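Local coordinates for protein 6-aminohexanoate-dimer hydrolase (Bacillus anthracis, PDB 4GB7) that probably hydrolyses the amide bond of 6-aminohexanoate dimers, as a member of the beta-lactamase family of serine hydrolases, at residues Y380-H391 with M409-E418; V114-E124 with A307-Q315. All coordinates share one frame; numbering follows the deposited sequence.

Contact 1. Residues Y380-H391 with M409-E418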
loop_
_atom_site.group_PDB
_atom_site.type_symbol
_atom_site.label_atom_id
_atom_site.label_comp_id
_atom_site.label_asym_id
_atom_site.label_seq_id
_atom_site.Cartn_x
_atom_site.Cartn_y
_atom_site.Cartn_z
ATOM N N TYR A 380 -6.388 -4.413 -5.602
ATOM C CA TYR A 380 -6.676 -5.850 -5.880
ATOM C C TYR A 380 -6.655 -6.068 -7.409
ATOM O O TYR A 380 -7.360 -5.375 -8.169
ATOM C CB TYR A 380 -8.043 -6.197 -5.309
ATOM C CG TYR A 380 -8.566 -7.595 -5.605
ATOM C CD1 TYR A 380 -8.319 -8.674 -4.739
ATOM C CD2 TYR A 380 -9.344 -7.850 -6.720
ATOM C CE1 TYR A 380 -8.814 -9.951 -4.995
ATOM C CE2 TYR A 380 -9.841 -9.117 -6.987
ATOM C CZ TYR A 380 -9.598 -10.163 -6.102
ATOM O OH TYR A 380 -10.103 -11.419 -6.339
ATOM N N ILE A 381 -5.842 -7.023 -7.863
ATOM C CA ILE A 381 -5.687 -7.281 -9.279
ATOM C C ILE A 381 -6.071 -8.722 -9.536
ATOM O O ILE A 381 -5.474 -9.647 -8.942
ATOM C CB ILE A 381 -4.232 -7.021 -9.737
ATOM C CG1 ILE A 381 -3.832 -5.549 -9.328
ATOM C CG2 ILE A 381 -4.102 -7.331 -11.227
ATOM C CD1 ILE A 381 -2.422 -5.224 -9.633
ATOM N N ASP A 382 -7.002 -8.914 -10.449
ATOM C CA ASP A 382 -7.523 -10.239 -10.827
ATOM C C ASP A 382 -7.158 -10.499 -12.278
ATOM O O ASP A 382 -7.754 -9.996 -13.178
ATOM C CB ASP A 382 -9.047 -10.246 -10.627
ATOM C CG ASP A 382 -9.734 -11.507 -11.120
ATOM O OD1 ASP A 382 -9.092 -12.305 -11.812
ATOM O OD2 ASP A 382 -10.932 -11.735 -10.749
ATOM N N PRO A 383 -6.084 -11.275 -12.509
ATOM C CA PRO A 383 -5.668 -11.529 -13.873
ATOM C C PRO A 383 -6.580 -12.498 -14.647
ATOM O O PRO A 383 -6.516 -12.522 -15.881
ATOM C CB PRO A 383 -4.283 -12.095 -13.708
ATOM C CG PRO A 383 -4.143 -12.474 -12.313
ATOM C CD PRO A 383 -5.302 -12.000 -11.519
ATOM N N LYS A 384 -7.443 -13.261 -13.953
ATOM C CA LYS A 384 -8.326 -14.190 -14.649
ATOM C C LYS A 384 -9.465 -13.391 -15.319
ATOM O O LYS A 384 -9.792 -13.639 -16.489
ATOM C CB LYS A 384 -8.913 -15.245 -13.705
ATOM C CG LYS A 384 -9.716 -16.335 -14.398
ATOM C CD LYS A 384 -10.150 -17.431 -13.445
ATOM C CE LYS A 384 -10.749 -18.618 -14.170
ATOM N NZ LYS A 384 -12.215 -18.409 -14.241
ATOM N N ALA A 385 -10.084 -12.499 -14.543
ATOM C CA ALA A 385 -11.170 -11.654 -15.029
ATOM C C ALA A 385 -10.720 -10.333 -15.607
ATOM O O ALA A 385 -11.555 -9.531 -16.060
ATOM C CB ALA A 385 -12.226 -11.441 -13.967
ATOM N N LYS A 386 -9.413 -10.092 -15.606
ATOM C CA LYS A 386 -8.859 -8.851 -16.110
ATOM C C LYS A 386 -9.511 -7.647 -15.403
ATOM O O LYS A 386 -10.032 -6.754 -16.047
ATOM C CB LYS A 386 -9.021 -8.826 -17.645
ATOM C CG LYS A 386 -8.240 -9.945 -18.335
ATOM C CD LYS A 386 -8.982 -10.545 -19.530
ATOM C CE LYS A 386 -10.194 -11.411 -19.146
ATOM N NZ LYS A 386 -11.489 -10.905 -19.720
HETATM N N MSE A 387 -9.520 -7.675 -14.066
HETATM C CA MSE A 387 -10.186 -6.682 -13.252
HETATM C C MSE A 387 -9.236 -6.088 -12.237
HETATM O O MSE A 387 -8.356 -6.776 -11.692
HETATM C CB MSE A 387 -11.395 -7.305 -12.550
HETATM C CG MSE A 387 -12.192 -6.342 -11.785
HETATM SE SE MSE A 387 -13.604 -7.176 -10.710
HETATM C CE MSE A 387 -12.273 -8.046 -9.536
ATOM N N VAL A 388 -9.344 -4.779 -12.075
ATOM C CA VAL A 388 -8.649 -4.032 -11.016
ATOM C C VAL A 388 -9.711 -3.424 -10.096
ATOM O O VAL A 388 -10.665 -2.788 -10.574
ATOM C CB VAL A 388 -7.788 -2.916 -11.598
ATOM C CG1 VAL A 388 -7.134 -2.046 -10.504
ATOM C CG2 VAL A 388 -6.751 -3.489 -12.548
ATOM N N ILE A 389 -9.503 -3.551 -8.782
ATOM C CA ILE A 389 -10.312 -2.836 -7.804
ATOM C C ILE A 389 -9.399 -1.999 -6.919
ATOM O O ILE A 389 -8.377 -2.481 -6.422
ATOM C CB ILE A 389 -11.192 -3.763 -6.987
ATOM C CG1 ILE A 389 -12.247 -4.445 -7.914
ATOM C CG2 ILE A 389 -11.820 -3.080 -5.779
ATOM C CD1 ILE A 389 -13.212 -5.341 -7.170
ATOM N N VAL A 390 -9.764 -0.749 -6.783
ATOM C CA VAL A 390 -9.177 0.194 -5.823
ATOM C C VAL A 390 -10.199 0.490 -4.778
ATOM O O VAL A 390 -11.315 0.888 -5.096
ATOM C CB VAL A 390 -8.688 1.497 -6.476
ATOM C CG1 VAL A 390 -8.118 2.450 -5.421
ATOM C CG2 VAL A 390 -7.584 1.192 -7.510
ATOM N N HIS A 391 -9.812 0.332 -3.518
ATOM C CA HIS A 391 -10.753 0.505 -2.405
ATOM C C HIS A 391 -10.067 1.343 -1.374
ATOM O O HIS A 391 -9.016 0.900 -0.828
ATOM C CB HIS A 391 -11.129 -0.888 -1.856
ATOM C CG HIS A 391 -12.381 -0.923 -1.033
ATOM N ND1 HIS A 391 -13.117 -2.034 -0.937
ATOM C CD2 HIS A 391 -12.971 0.012 -0.248
ATOM C CE1 HIS A 391 -14.196 -1.794 -0.161
ATOM N NE2 HIS A 391 -14.106 -0.537 0.272
HETATM N N MSE A 409 -16.499 -10.619 -2.046
HETATM C CA MSE A 409 -17.265 -9.694 -2.908
HETATM C C MSE A 409 -16.492 -9.390 -4.194
HETATM O O MSE A 409 -17.068 -9.296 -5.292
HETATM C CB MSE A 409 -17.494 -8.403 -2.134
HETATM C CG MSE A 409 -18.198 -7.280 -2.836
HETATM SE SE MSE A 409 -18.149 -5.835 -1.542
HETATM C CE MSE A 409 -16.502 -5.024 -2.104
ATOM N N TYR A 410 -15.162 -9.282 -4.091
ATOM C CA TYR A 410 -14.388 -8.991 -5.307
ATOM C C TYR A 410 -14.474 -10.140 -6.331
ATOM O O TYR A 410 -14.506 -9.922 -7.541
ATOM C CB TYR A 410 -12.945 -8.739 -4.964
ATOM C CG TYR A 410 -12.657 -7.569 -4.053
ATOM C CD1 TYR A 410 -13.536 -6.527 -3.862
ATOM C CD2 TYR A 410 -11.496 -7.541 -3.348
ATOM C CE1 TYR A 410 -13.228 -5.492 -2.981
ATOM C CE2 TYR A 410 -11.183 -6.521 -2.500
ATOM C CZ TYR A 410 -12.073 -5.490 -2.293
ATOM O OH TYR A 410 -11.712 -4.467 -1.412
ATOM N N ILE A 411 -14.494 -11.369 -5.838
ATOM C CA ILE A 411 -14.713 -12.540 -6.678
ATOM C C ILE A 411 -16.105 -12.521 -7.315
ATOM O O ILE A 411 -16.253 -12.717 -8.536
ATOM C CB ILE A 411 -14.465 -13.859 -5.904
ATOM C CG1 ILE A 411 -13.028 -13.934 -5.360
ATOM C CG2 ILE A 411 -14.770 -15.040 -6.850
ATOM C CD1 ILE A 411 -12.735 -15.096 -4.421
ATOM N N ASP A 412 -17.141 -12.263 -6.520
ATOM C CA ASP A 412 -18.457 -12.167 -7.064
ATOM C C ASP A 412 -18.644 -11.060 -8.083
ATOM O O ASP A 412 -19.331 -11.269 -9.105
ATOM C CB ASP A 412 -19.485 -12.014 -5.955
ATOM C CG ASP A 412 -19.652 -13.295 -5.118
ATOM O OD1 ASP A 412 -19.294 -14.426 -5.578
ATOM O OD2 ASP A 412 -20.188 -13.151 -4.004
ATOM N N ILE A 413 -18.044 -9.896 -7.829
ATOM C CA ILE A 413 -18.074 -8.832 -8.828
ATOM C C ILE A 413 -17.418 -9.283 -10.140
ATOM O O ILE A 413 -17.964 -9.088 -11.210
ATOM C CB ILE A 413 -17.461 -7.497 -8.320
ATOM C CG1 ILE A 413 -18.296 -6.926 -7.190
ATOM C CG2 ILE A 413 -17.281 -6.513 -9.511
ATOM C CD1 ILE A 413 -17.597 -5.822 -6.410
ATOM N N ALA A 414 -16.215 -9.851 -10.056
ATOM C CA ALA A 414 -15.538 -10.357 -11.240
ATOM C C ALA A 414 -16.438 -11.334 -12.038
ATOM O O ALA A 414 -16.531 -11.268 -13.266
ATOM C CB ALA A 414 -14.226 -11.059 -10.834
ATOM N N HIS A 415 -17.044 -12.295 -11.357
ATOM C CA HIS A 415 -17.824 -13.313 -12.065
ATOM C C HIS A 415 -19.064 -12.679 -12.708
ATOM O O HIS A 415 -19.494 -13.092 -13.771
ATOM C CB HIS A 415 -18.241 -14.414 -11.109
ATOM C CG HIS A 415 -17.096 -15.264 -10.650
ATOM N ND1 HIS A 415 -17.225 -16.232 -9.722
ATOM C CD2 HIS A 415 -15.736 -15.223 -10.991
ATOM C CE1 HIS A 415 -16.017 -16.817 -9.538
ATOM N NE2 HIS A 415 -15.120 -16.181 -10.300
ATOM N N HIS A 416 -19.648 -11.692 -12.046
ATOM C CA HIS A 416 -20.747 -10.913 -12.622
ATOM C C HIS A 416 -20.356 -10.176 -13.890
ATOM O O HIS A 416 -21.067 -10.250 -14.900
ATOM C CB HIS A 416 -21.298 -9.969 -11.585
ATOM C CG HIS A 416 -22.344 -9.036 -12.110
ATOM N ND1 HIS A 416 -23.625 -9.409 -12.288
ATOM C CD2 HIS A 416 -22.260 -7.719 -12.474
ATOM C CE1 HIS A 416 -24.333 -8.365 -12.746
ATOM N NE2 HIS A 416 -23.494 -7.325 -12.862
ATOM N N LEU A 417 -19.211 -9.499 -13.865
ATOM C CA LEU A 417 -18.716 -8.747 -15.009
ATOM C C LEU A 417 -18.323 -9.677 -16.157
ATOM O O LEU A 417 -18.402 -9.300 -17.332
ATOM C CB LEU A 417 -17.526 -7.876 -14.571
ATOM C CG LEU A 417 -17.832 -6.730 -13.597
ATOM C CD1 LEU A 417 -16.553 -6.010 -13.270
ATOM C CD2 LEU A 417 -18.890 -5.755 -14.113
ATOM N N GLU A 418 -17.900 -10.897 -15.830
ATOM C CA GLU A 418 -17.559 -11.884 -16.817
ATOM C C GLU A 418 -18.789 -12.608 -17.367
ATOM O O GLU A 418 -18.656 -13.427 -18.232
ATOM C CB GLU A 418 -16.524 -12.889 -16.247
ATOM C CG GLU A 418 -15.123 -12.348 -16.011
ATOM C CD GLU A 418 -14.349 -12.136 -17.306
ATOM O OE1 GLU A 418 -13.834 -13.132 -17.830
ATOM O OE2 GLU A 418 -14.264 -10.986 -17.796
HETATM O O HOH W 1 -11.933 -11.356 -8.382
HETATM O O HOH W 2 -12.894 -15.136 -16.365
#

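Contact 2. Residues V114-E124 with A307-Q315. With NO3 (nitrate ion), chain C.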
loop_
_atom_site.group_PDB
_atom_site.type_symbol
_atom_site.label_atom_id
_atom_site.label_comp_id
_atom_site.label_asym_id
_atom_site.label_seq_id
_atom_site.Cartn_x
_atom_site.Cartn_y
_atom_site.Cartn_z
ATOM N N VAL A 114 -13.403 1.920 -6.885
ATOM C CA VAL A 114 -13.244 1.940 -8.333
ATOM C C VAL A 114 -13.058 0.512 -8.865
ATOM O O VAL A 114 -12.160 -0.238 -8.373
ATOM C CB VAL A 114 -12.037 2.791 -8.728
ATOM C CG1 VAL A 114 -11.757 2.714 -10.228
ATOM C CG2 VAL A 114 -12.202 4.259 -8.253
ATOM N N VAL A 115 -13.827 0.177 -9.894
ATOM C CA VAL A 115 -13.754 -1.111 -10.578
ATOM C C VAL A 115 -13.446 -0.889 -12.072
ATOM O O VAL A 115 -14.148 -0.187 -12.788
ATOM C CB VAL A 115 -15.043 -1.937 -10.455
ATOM C CG1 VAL A 115 -14.877 -3.301 -11.151
ATOM C CG2 VAL A 115 -15.508 -2.042 -9.009
ATOM N N VAL A 116 -12.361 -1.496 -12.515
ATOM C CA VAL A 116 -11.892 -1.456 -13.892
ATOM C C VAL A 116 -11.936 -2.905 -14.416
ATOM O O VAL A 116 -11.572 -3.849 -13.687
ATOM C CB VAL A 116 -10.481 -0.921 -13.994
ATOM C CG1 VAL A 116 -10.020 -0.833 -15.467
ATOM C CG2 VAL A 116 -10.393 0.469 -13.388
ATOM N N HIS A 117 -12.404 -3.081 -15.643
ATOM C CA HIS A 117 -12.617 -4.417 -16.250
ATOM C C HIS A 117 -12.245 -4.346 -17.708
ATOM O O HIS A 117 -12.720 -3.483 -18.450
ATOM C CB HIS A 117 -14.059 -4.844 -16.124
ATOM C CG HIS A 117 -14.325 -6.226 -16.621
ATOM N ND1 HIS A 117 -15.379 -6.522 -17.417
ATOM C CD2 HIS A 117 -13.619 -7.426 -16.422
ATOM C CE1 HIS A 117 -15.358 -7.857 -17.708
ATOM N NE2 HIS A 117 -14.279 -8.409 -17.111
ATOM N N ASN A 118 -11.300 -5.188 -18.108
ATOM C CA ASN A 118 -10.746 -5.148 -19.454
ATOM C C ASN A 118 -10.280 -3.739 -19.840
ATOM O O ASN A 118 -10.408 -3.294 -21.001
ATOM C CB ASN A 118 -11.736 -5.704 -20.520
ATOM C CG ASN A 118 -12.085 -7.168 -20.305
ATOM O OD1 ASN A 118 -11.195 -7.993 -20.124
ATOM N ND2 ASN A 118 -13.373 -7.492 -20.340
ATOM N N GLY A 119 -9.660 -3.070 -18.895
ATOM C CA GLY A 119 -9.063 -1.779 -19.139
ATOM C C GLY A 119 -10.046 -0.653 -19.340
ATOM O O GLY A 119 -9.676 0.404 -19.827
ATOM N N GLN A 120 -11.275 -0.854 -18.897
ATOM C CA GLN A 120 -12.268 0.224 -18.955
ATOM C C GLN A 120 -12.907 0.381 -17.577
ATOM O O GLN A 120 -13.151 -0.622 -16.883
ATOM C CB GLN A 120 -13.357 -0.082 -19.952
ATOM C CG GLN A 120 -12.847 -0.305 -21.368
ATOM C CD GLN A 120 -13.969 -0.638 -22.334
ATOM O OE1 GLN A 120 -14.815 -1.505 -22.068
ATOM N NE2 GLN A 120 -14.009 0.086 -23.444
ATOM N N LEU A 121 -13.126 1.636 -17.174
ATOM C CA LEU A 121 -13.818 1.919 -15.930
ATOM C C LEU A 121 -15.279 1.459 -15.987
ATOM O O LEU A 121 -16.022 1.799 -16.920
ATOM C CB LEU A 121 -13.755 3.417 -15.648
ATOM C CG LEU A 121 -14.450 3.978 -14.429
ATOM C CD1 LEU A 121 -13.784 3.492 -13.175
ATOM C CD2 LEU A 121 -14.507 5.526 -14.529
ATOM N N VAL A 122 -15.688 0.672 -14.983
ATOM C CA VAL A 122 -17.048 0.174 -14.910
ATOM C C VAL A 122 -17.863 0.817 -13.841
ATOM O O VAL A 122 -19.099 0.978 -14.021
ATOM C CB VAL A 122 -17.092 -1.388 -14.751
ATOM C CG1 VAL A 122 -18.513 -1.885 -14.476
ATOM C CG2 VAL A 122 -16.441 -2.021 -15.968
ATOM N N TYR A 123 -17.242 1.188 -12.718
ATOM C CA TYR A 123 -18.011 1.657 -11.575
ATOM C C TYR A 123 -17.097 2.396 -10.654
ATOM O O TYR A 123 -16.001 1.925 -10.364
ATOM C CB TYR A 123 -18.568 0.492 -10.816
ATOM C CG TYR A 123 -19.442 0.764 -9.626
ATOM C CD1 TYR A 123 -20.684 1.336 -9.790
ATOM C CD2 TYR A 123 -19.050 0.381 -8.345
ATOM C CE1 TYR A 123 -21.515 1.511 -8.699
ATOM C CE2 TYR A 123 -19.867 0.567 -7.236
ATOM C CZ TYR A 123 -21.094 1.134 -7.432
ATOM O OH TYR A 123 -21.927 1.253 -6.352
ATOM N N GLU A 124 -17.490 3.579 -10.273
ATOM C CA GLU A 124 -16.792 4.358 -9.263
ATOM C C GLU A 124 -17.773 5.068 -8.384
ATOM O O GLU A 124 -18.766 5.647 -8.880
ATOM C CB GLU A 124 -15.782 5.347 -9.825
ATOM C CG GLU A 124 -16.346 6.303 -10.835
ATOM C CD GLU A 124 -15.376 7.362 -11.320
ATOM O OE1 GLU A 124 -14.242 7.446 -10.816
ATOM O OE2 GLU A 124 -15.767 8.124 -12.235
ATOM N N ALA A 307 -7.997 7.610 -6.437
ATOM C CA ALA A 307 -8.443 6.245 -6.683
ATOM C C ALA A 307 -8.277 5.824 -8.144
ATOM O O ALA A 307 -7.820 4.692 -8.416
ATOM C CB ALA A 307 -9.902 6.034 -6.244
ATOM N N ARG A 308 -8.669 6.706 -9.072
ATOM C CA ARG A 308 -8.478 6.407 -10.470
ATOM C C ARG A 308 -6.997 6.291 -10.809
ATOM O O ARG A 308 -6.647 5.486 -11.643
ATOM C CB ARG A 308 -9.133 7.440 -11.379
ATOM C CG ARG A 308 -10.637 7.242 -11.416
ATOM C CD ARG A 308 -11.323 7.993 -12.561
ATOM N NE ARG A 308 -11.079 9.412 -12.497
ATOM C CZ ARG A 308 -11.815 10.316 -11.844
ATOM N NH1 ARG A 308 -11.450 11.589 -11.875
ATOM N NH2 ARG A 308 -12.917 9.982 -11.172
ATOM N N ASP A 309 -6.164 7.100 -10.175
ATOM C CA ASP A 309 -4.743 7.011 -10.461
ATOM C C ASP A 309 -4.186 5.675 -9.972
ATOM O O ASP A 309 -3.360 5.055 -10.655
ATOM C CB ASP A 309 -3.957 8.206 -9.888
ATOM C CG ASP A 309 -4.132 9.479 -10.752
ATOM O OD1 ASP A 309 -4.609 9.335 -11.914
ATOM O OD2 ASP A 309 -3.736 10.583 -10.338
HETATM N N MSE A 310 -4.601 5.235 -8.807
HETATM C CA MSE A 310 -4.219 3.908 -8.331
HETATM C C MSE A 310 -4.727 2.827 -9.256
HETATM O O MSE A 310 -4.047 1.854 -9.479
HETATM C CB MSE A 310 -4.712 3.631 -6.938
HETATM C CG MSE A 310 -3.967 4.355 -5.904
HETATM SE SE MSE A 310 -2.055 3.905 -5.897
HETATM C CE MSE A 310 -2.116 2.066 -6.498
ATOM N N ALA A 311 -5.912 3.013 -9.841
ATOM C CA ALA A 311 -6.432 2.069 -10.812
ATOM C C ALA A 311 -5.576 1.983 -12.078
ATOM O O ALA A 311 -5.406 0.916 -12.657
ATOM C CB ALA A 311 -7.852 2.427 -11.154
ATOM N N ARG A 312 -5.046 3.126 -12.515
ATOM C CA ARG A 312 -4.141 3.145 -13.643
ATOM C C ARG A 312 -2.914 2.310 -13.337
ATOM O O ARG A 312 -2.469 1.515 -14.175
ATOM C CB ARG A 312 -3.700 4.569 -13.979
ATOM C CG ARG A 312 -4.823 5.476 -14.475
ATOM C CD ARG A 312 -4.352 6.912 -14.771
ATOM N NE ARG A 312 -5.367 7.611 -15.541
ATOM C CZ ARG A 312 -6.443 8.189 -14.998
ATOM N NH1 ARG A 312 -6.611 8.240 -13.677
ATOM N NH2 ARG A 312 -7.362 8.710 -15.794
ATOM N N PHE A 313 -2.382 2.443 -12.134
ATOM C CA PHE A 313 -1.212 1.632 -11.739
ATOM C C PHE A 313 -1.582 0.116 -11.687
ATOM O O PHE A 313 -0.865 -0.738 -12.113
ATOM C CB PHE A 313 -0.714 2.064 -10.379
ATOM C CG PHE A 313 0.447 1.253 -9.877
ATOM C CD1 PHE A 313 1.674 1.395 -10.473
ATOM C CD2 PHE A 313 0.327 0.360 -8.808
ATOM C CE1 PHE A 313 2.754 0.682 -10.012
ATOM C CE2 PHE A 313 1.422 -0.362 -8.345
ATOM C CZ PHE A 313 2.622 -0.198 -8.943
ATOM N N GLY A 314 -2.781 -0.175 -11.190
ATOM C CA GLY A 314 -3.297 -1.527 -11.203
ATOM C C GLY A 314 -3.348 -2.134 -12.595
ATOM O O GLY A 314 -2.966 -3.294 -12.808
ATOM N N GLN A 315 -3.860 -1.338 -13.532
ATOM C CA GLN A 315 -3.980 -1.756 -14.934
ATOM C C GLN A 315 -2.565 -1.992 -15.490
ATOM O O GLN A 315 -2.374 -2.938 -16.237
ATOM C CB GLN A 315 -4.709 -0.724 -15.769
ATOM C CG GLN A 315 -4.895 -1.133 -17.211
ATOM C CD GLN A 315 -5.802 -2.313 -17.353
ATOM O OE1 GLN A 315 -6.769 -2.468 -16.583
ATOM N NE2 GLN A 315 -5.572 -3.101 -18.387
HETATM N N NO3 C . -6.586 -6.035 -19.815
HETATM O O1 NO3 C . -7.425 -5.233 -19.489
HETATM O O2 NO3 C . -5.240 -5.697 -19.687
HETATM O O3 NO3 C . -6.973 -7.278 -20.342
HETATM O O HOH W 3 -8.995 -3.972 -16.252
#

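Contact 1. Residues Y380-H391 with M409-E418
Tyr-380 and Tyr-410, one on the sheet and one on the helix, share a water that three groups hold. It lies 2.7 Å from Tyr-380 OH and donates to Asp-382 OD2 at 2.6 Å and, weakly, to the backbone O of Tyr-410. Asn-364 also bonds Tyr-380 OH, and Gln-366 bonds Asp-382 OD2, so each polar end has a second partner. The other carboxylate oxygen, Asp-382 OD1, accepts from Ala-385 N in an Asx motif that shapes the turn, beside a G1 bulge at Lys-386 and Met-387.

Tyr-410 carries the apolar contact. With its CG anti to the carbonyl carbon (chi1 -61°), the ring lies across Tyr-380 and its OH arrives at His-391. The two tyrosines form an edge-to-face pair in which Tyr-410 supplies the edge: its CD2 is 3.6 Å from Tyr-380 CD1, the planes turned by 51°. Tyr-410 CB covers the same face in a CH-pi contact. Ile-389 brings CD1 to within 3.5 Å of Tyr-410 CD1, a branched aliphatic filling against the aromatic wall. At the far end Tyr-410 OH bonds His-391 ND1 at 2.8 Å, lying near the imidazole plane, while Thr-110 bonds His-391 NE2.

Further along, small residues let the backbones close in: Ala-385 CB and Ala-414 CB are 3.7 Å apart. Met-387, present as selenomethionine, lays its CE 3.8 Å from Ala-414 CB and its SE near Ile-413 and Leu-417.

Helix 402-417 thus covers one face of the antiparallel sheet, its residues 409-417 running at 139° to strand 387-391, while Ile-381 and Val-390 face helix 307-318 on the other side.

Contact 2. Residues V114-E124 with A307-Q315
Arg-308 and Glu-124 meet obliquely, the guanidinium and carboxylate planes 74° apart. Arg-308 NH2 donates a fairly straight bond (162°) to Glu-124 OE1 at 2.9 Å; OE1 lies in the guanidinium plane, and NH2 comes to the syn side of OE1, somewhat out of the carboxylate plane. Glu-124 reaches over with CG between its backbone N and carbonyl carbon (chi1 55°) and an extended chain, while Arg-308 bends at chi3. Tyr-126 OH also bonds OE1, and Glu-132 and Glu-284 share the arginine.

Alanines on the helix let the valine branches of the strand come close to it. Val-114 CG2 sits 3.5 Å from Ala-307 CB, and its CG1 lies against Ala-311. Val-116 CG2 approaches the same Ala-311 CB at 3.9 Å.

At the type I' turn, Gly-119 takes a positive phi that suits glycine, and its CA lies 3.5 Å from Gln-315 OE1. A water accepts from Gly-119 N and donates to this OE1. Gln-315 NE2 bonds O1 of a nitrate, probably from the crystallisation liquor, and Asn-319.

The helix thus packs on the hairpin at the edge of the five-stranded sheet, and the carboxylates around Arg-308 probably keep it charged and fixed.

In the fold
From the N terminus, the hairpin 114-124 comes first, and helix 307-315 returns to it only after 182 intervening residues, a long loop that includes much of the helical part of the fold and an SxxK pattern consistent with the catalytic serine of this family. Contact 2 has closed before contact 1 opens, so the two lie in series; just 17 residues separate the segments of contact 1. They join in one five-stranded antiparallel sheet, where strands 110-117 and 387-393 are neighbours: Asn-118 N lies 2.9 Å from Lys-386 O. Contact 2 fastens a helix to one face and contact 1 the C-terminal helix to the other, as in the alpha/beta domain of the serine beta-lactamase fold.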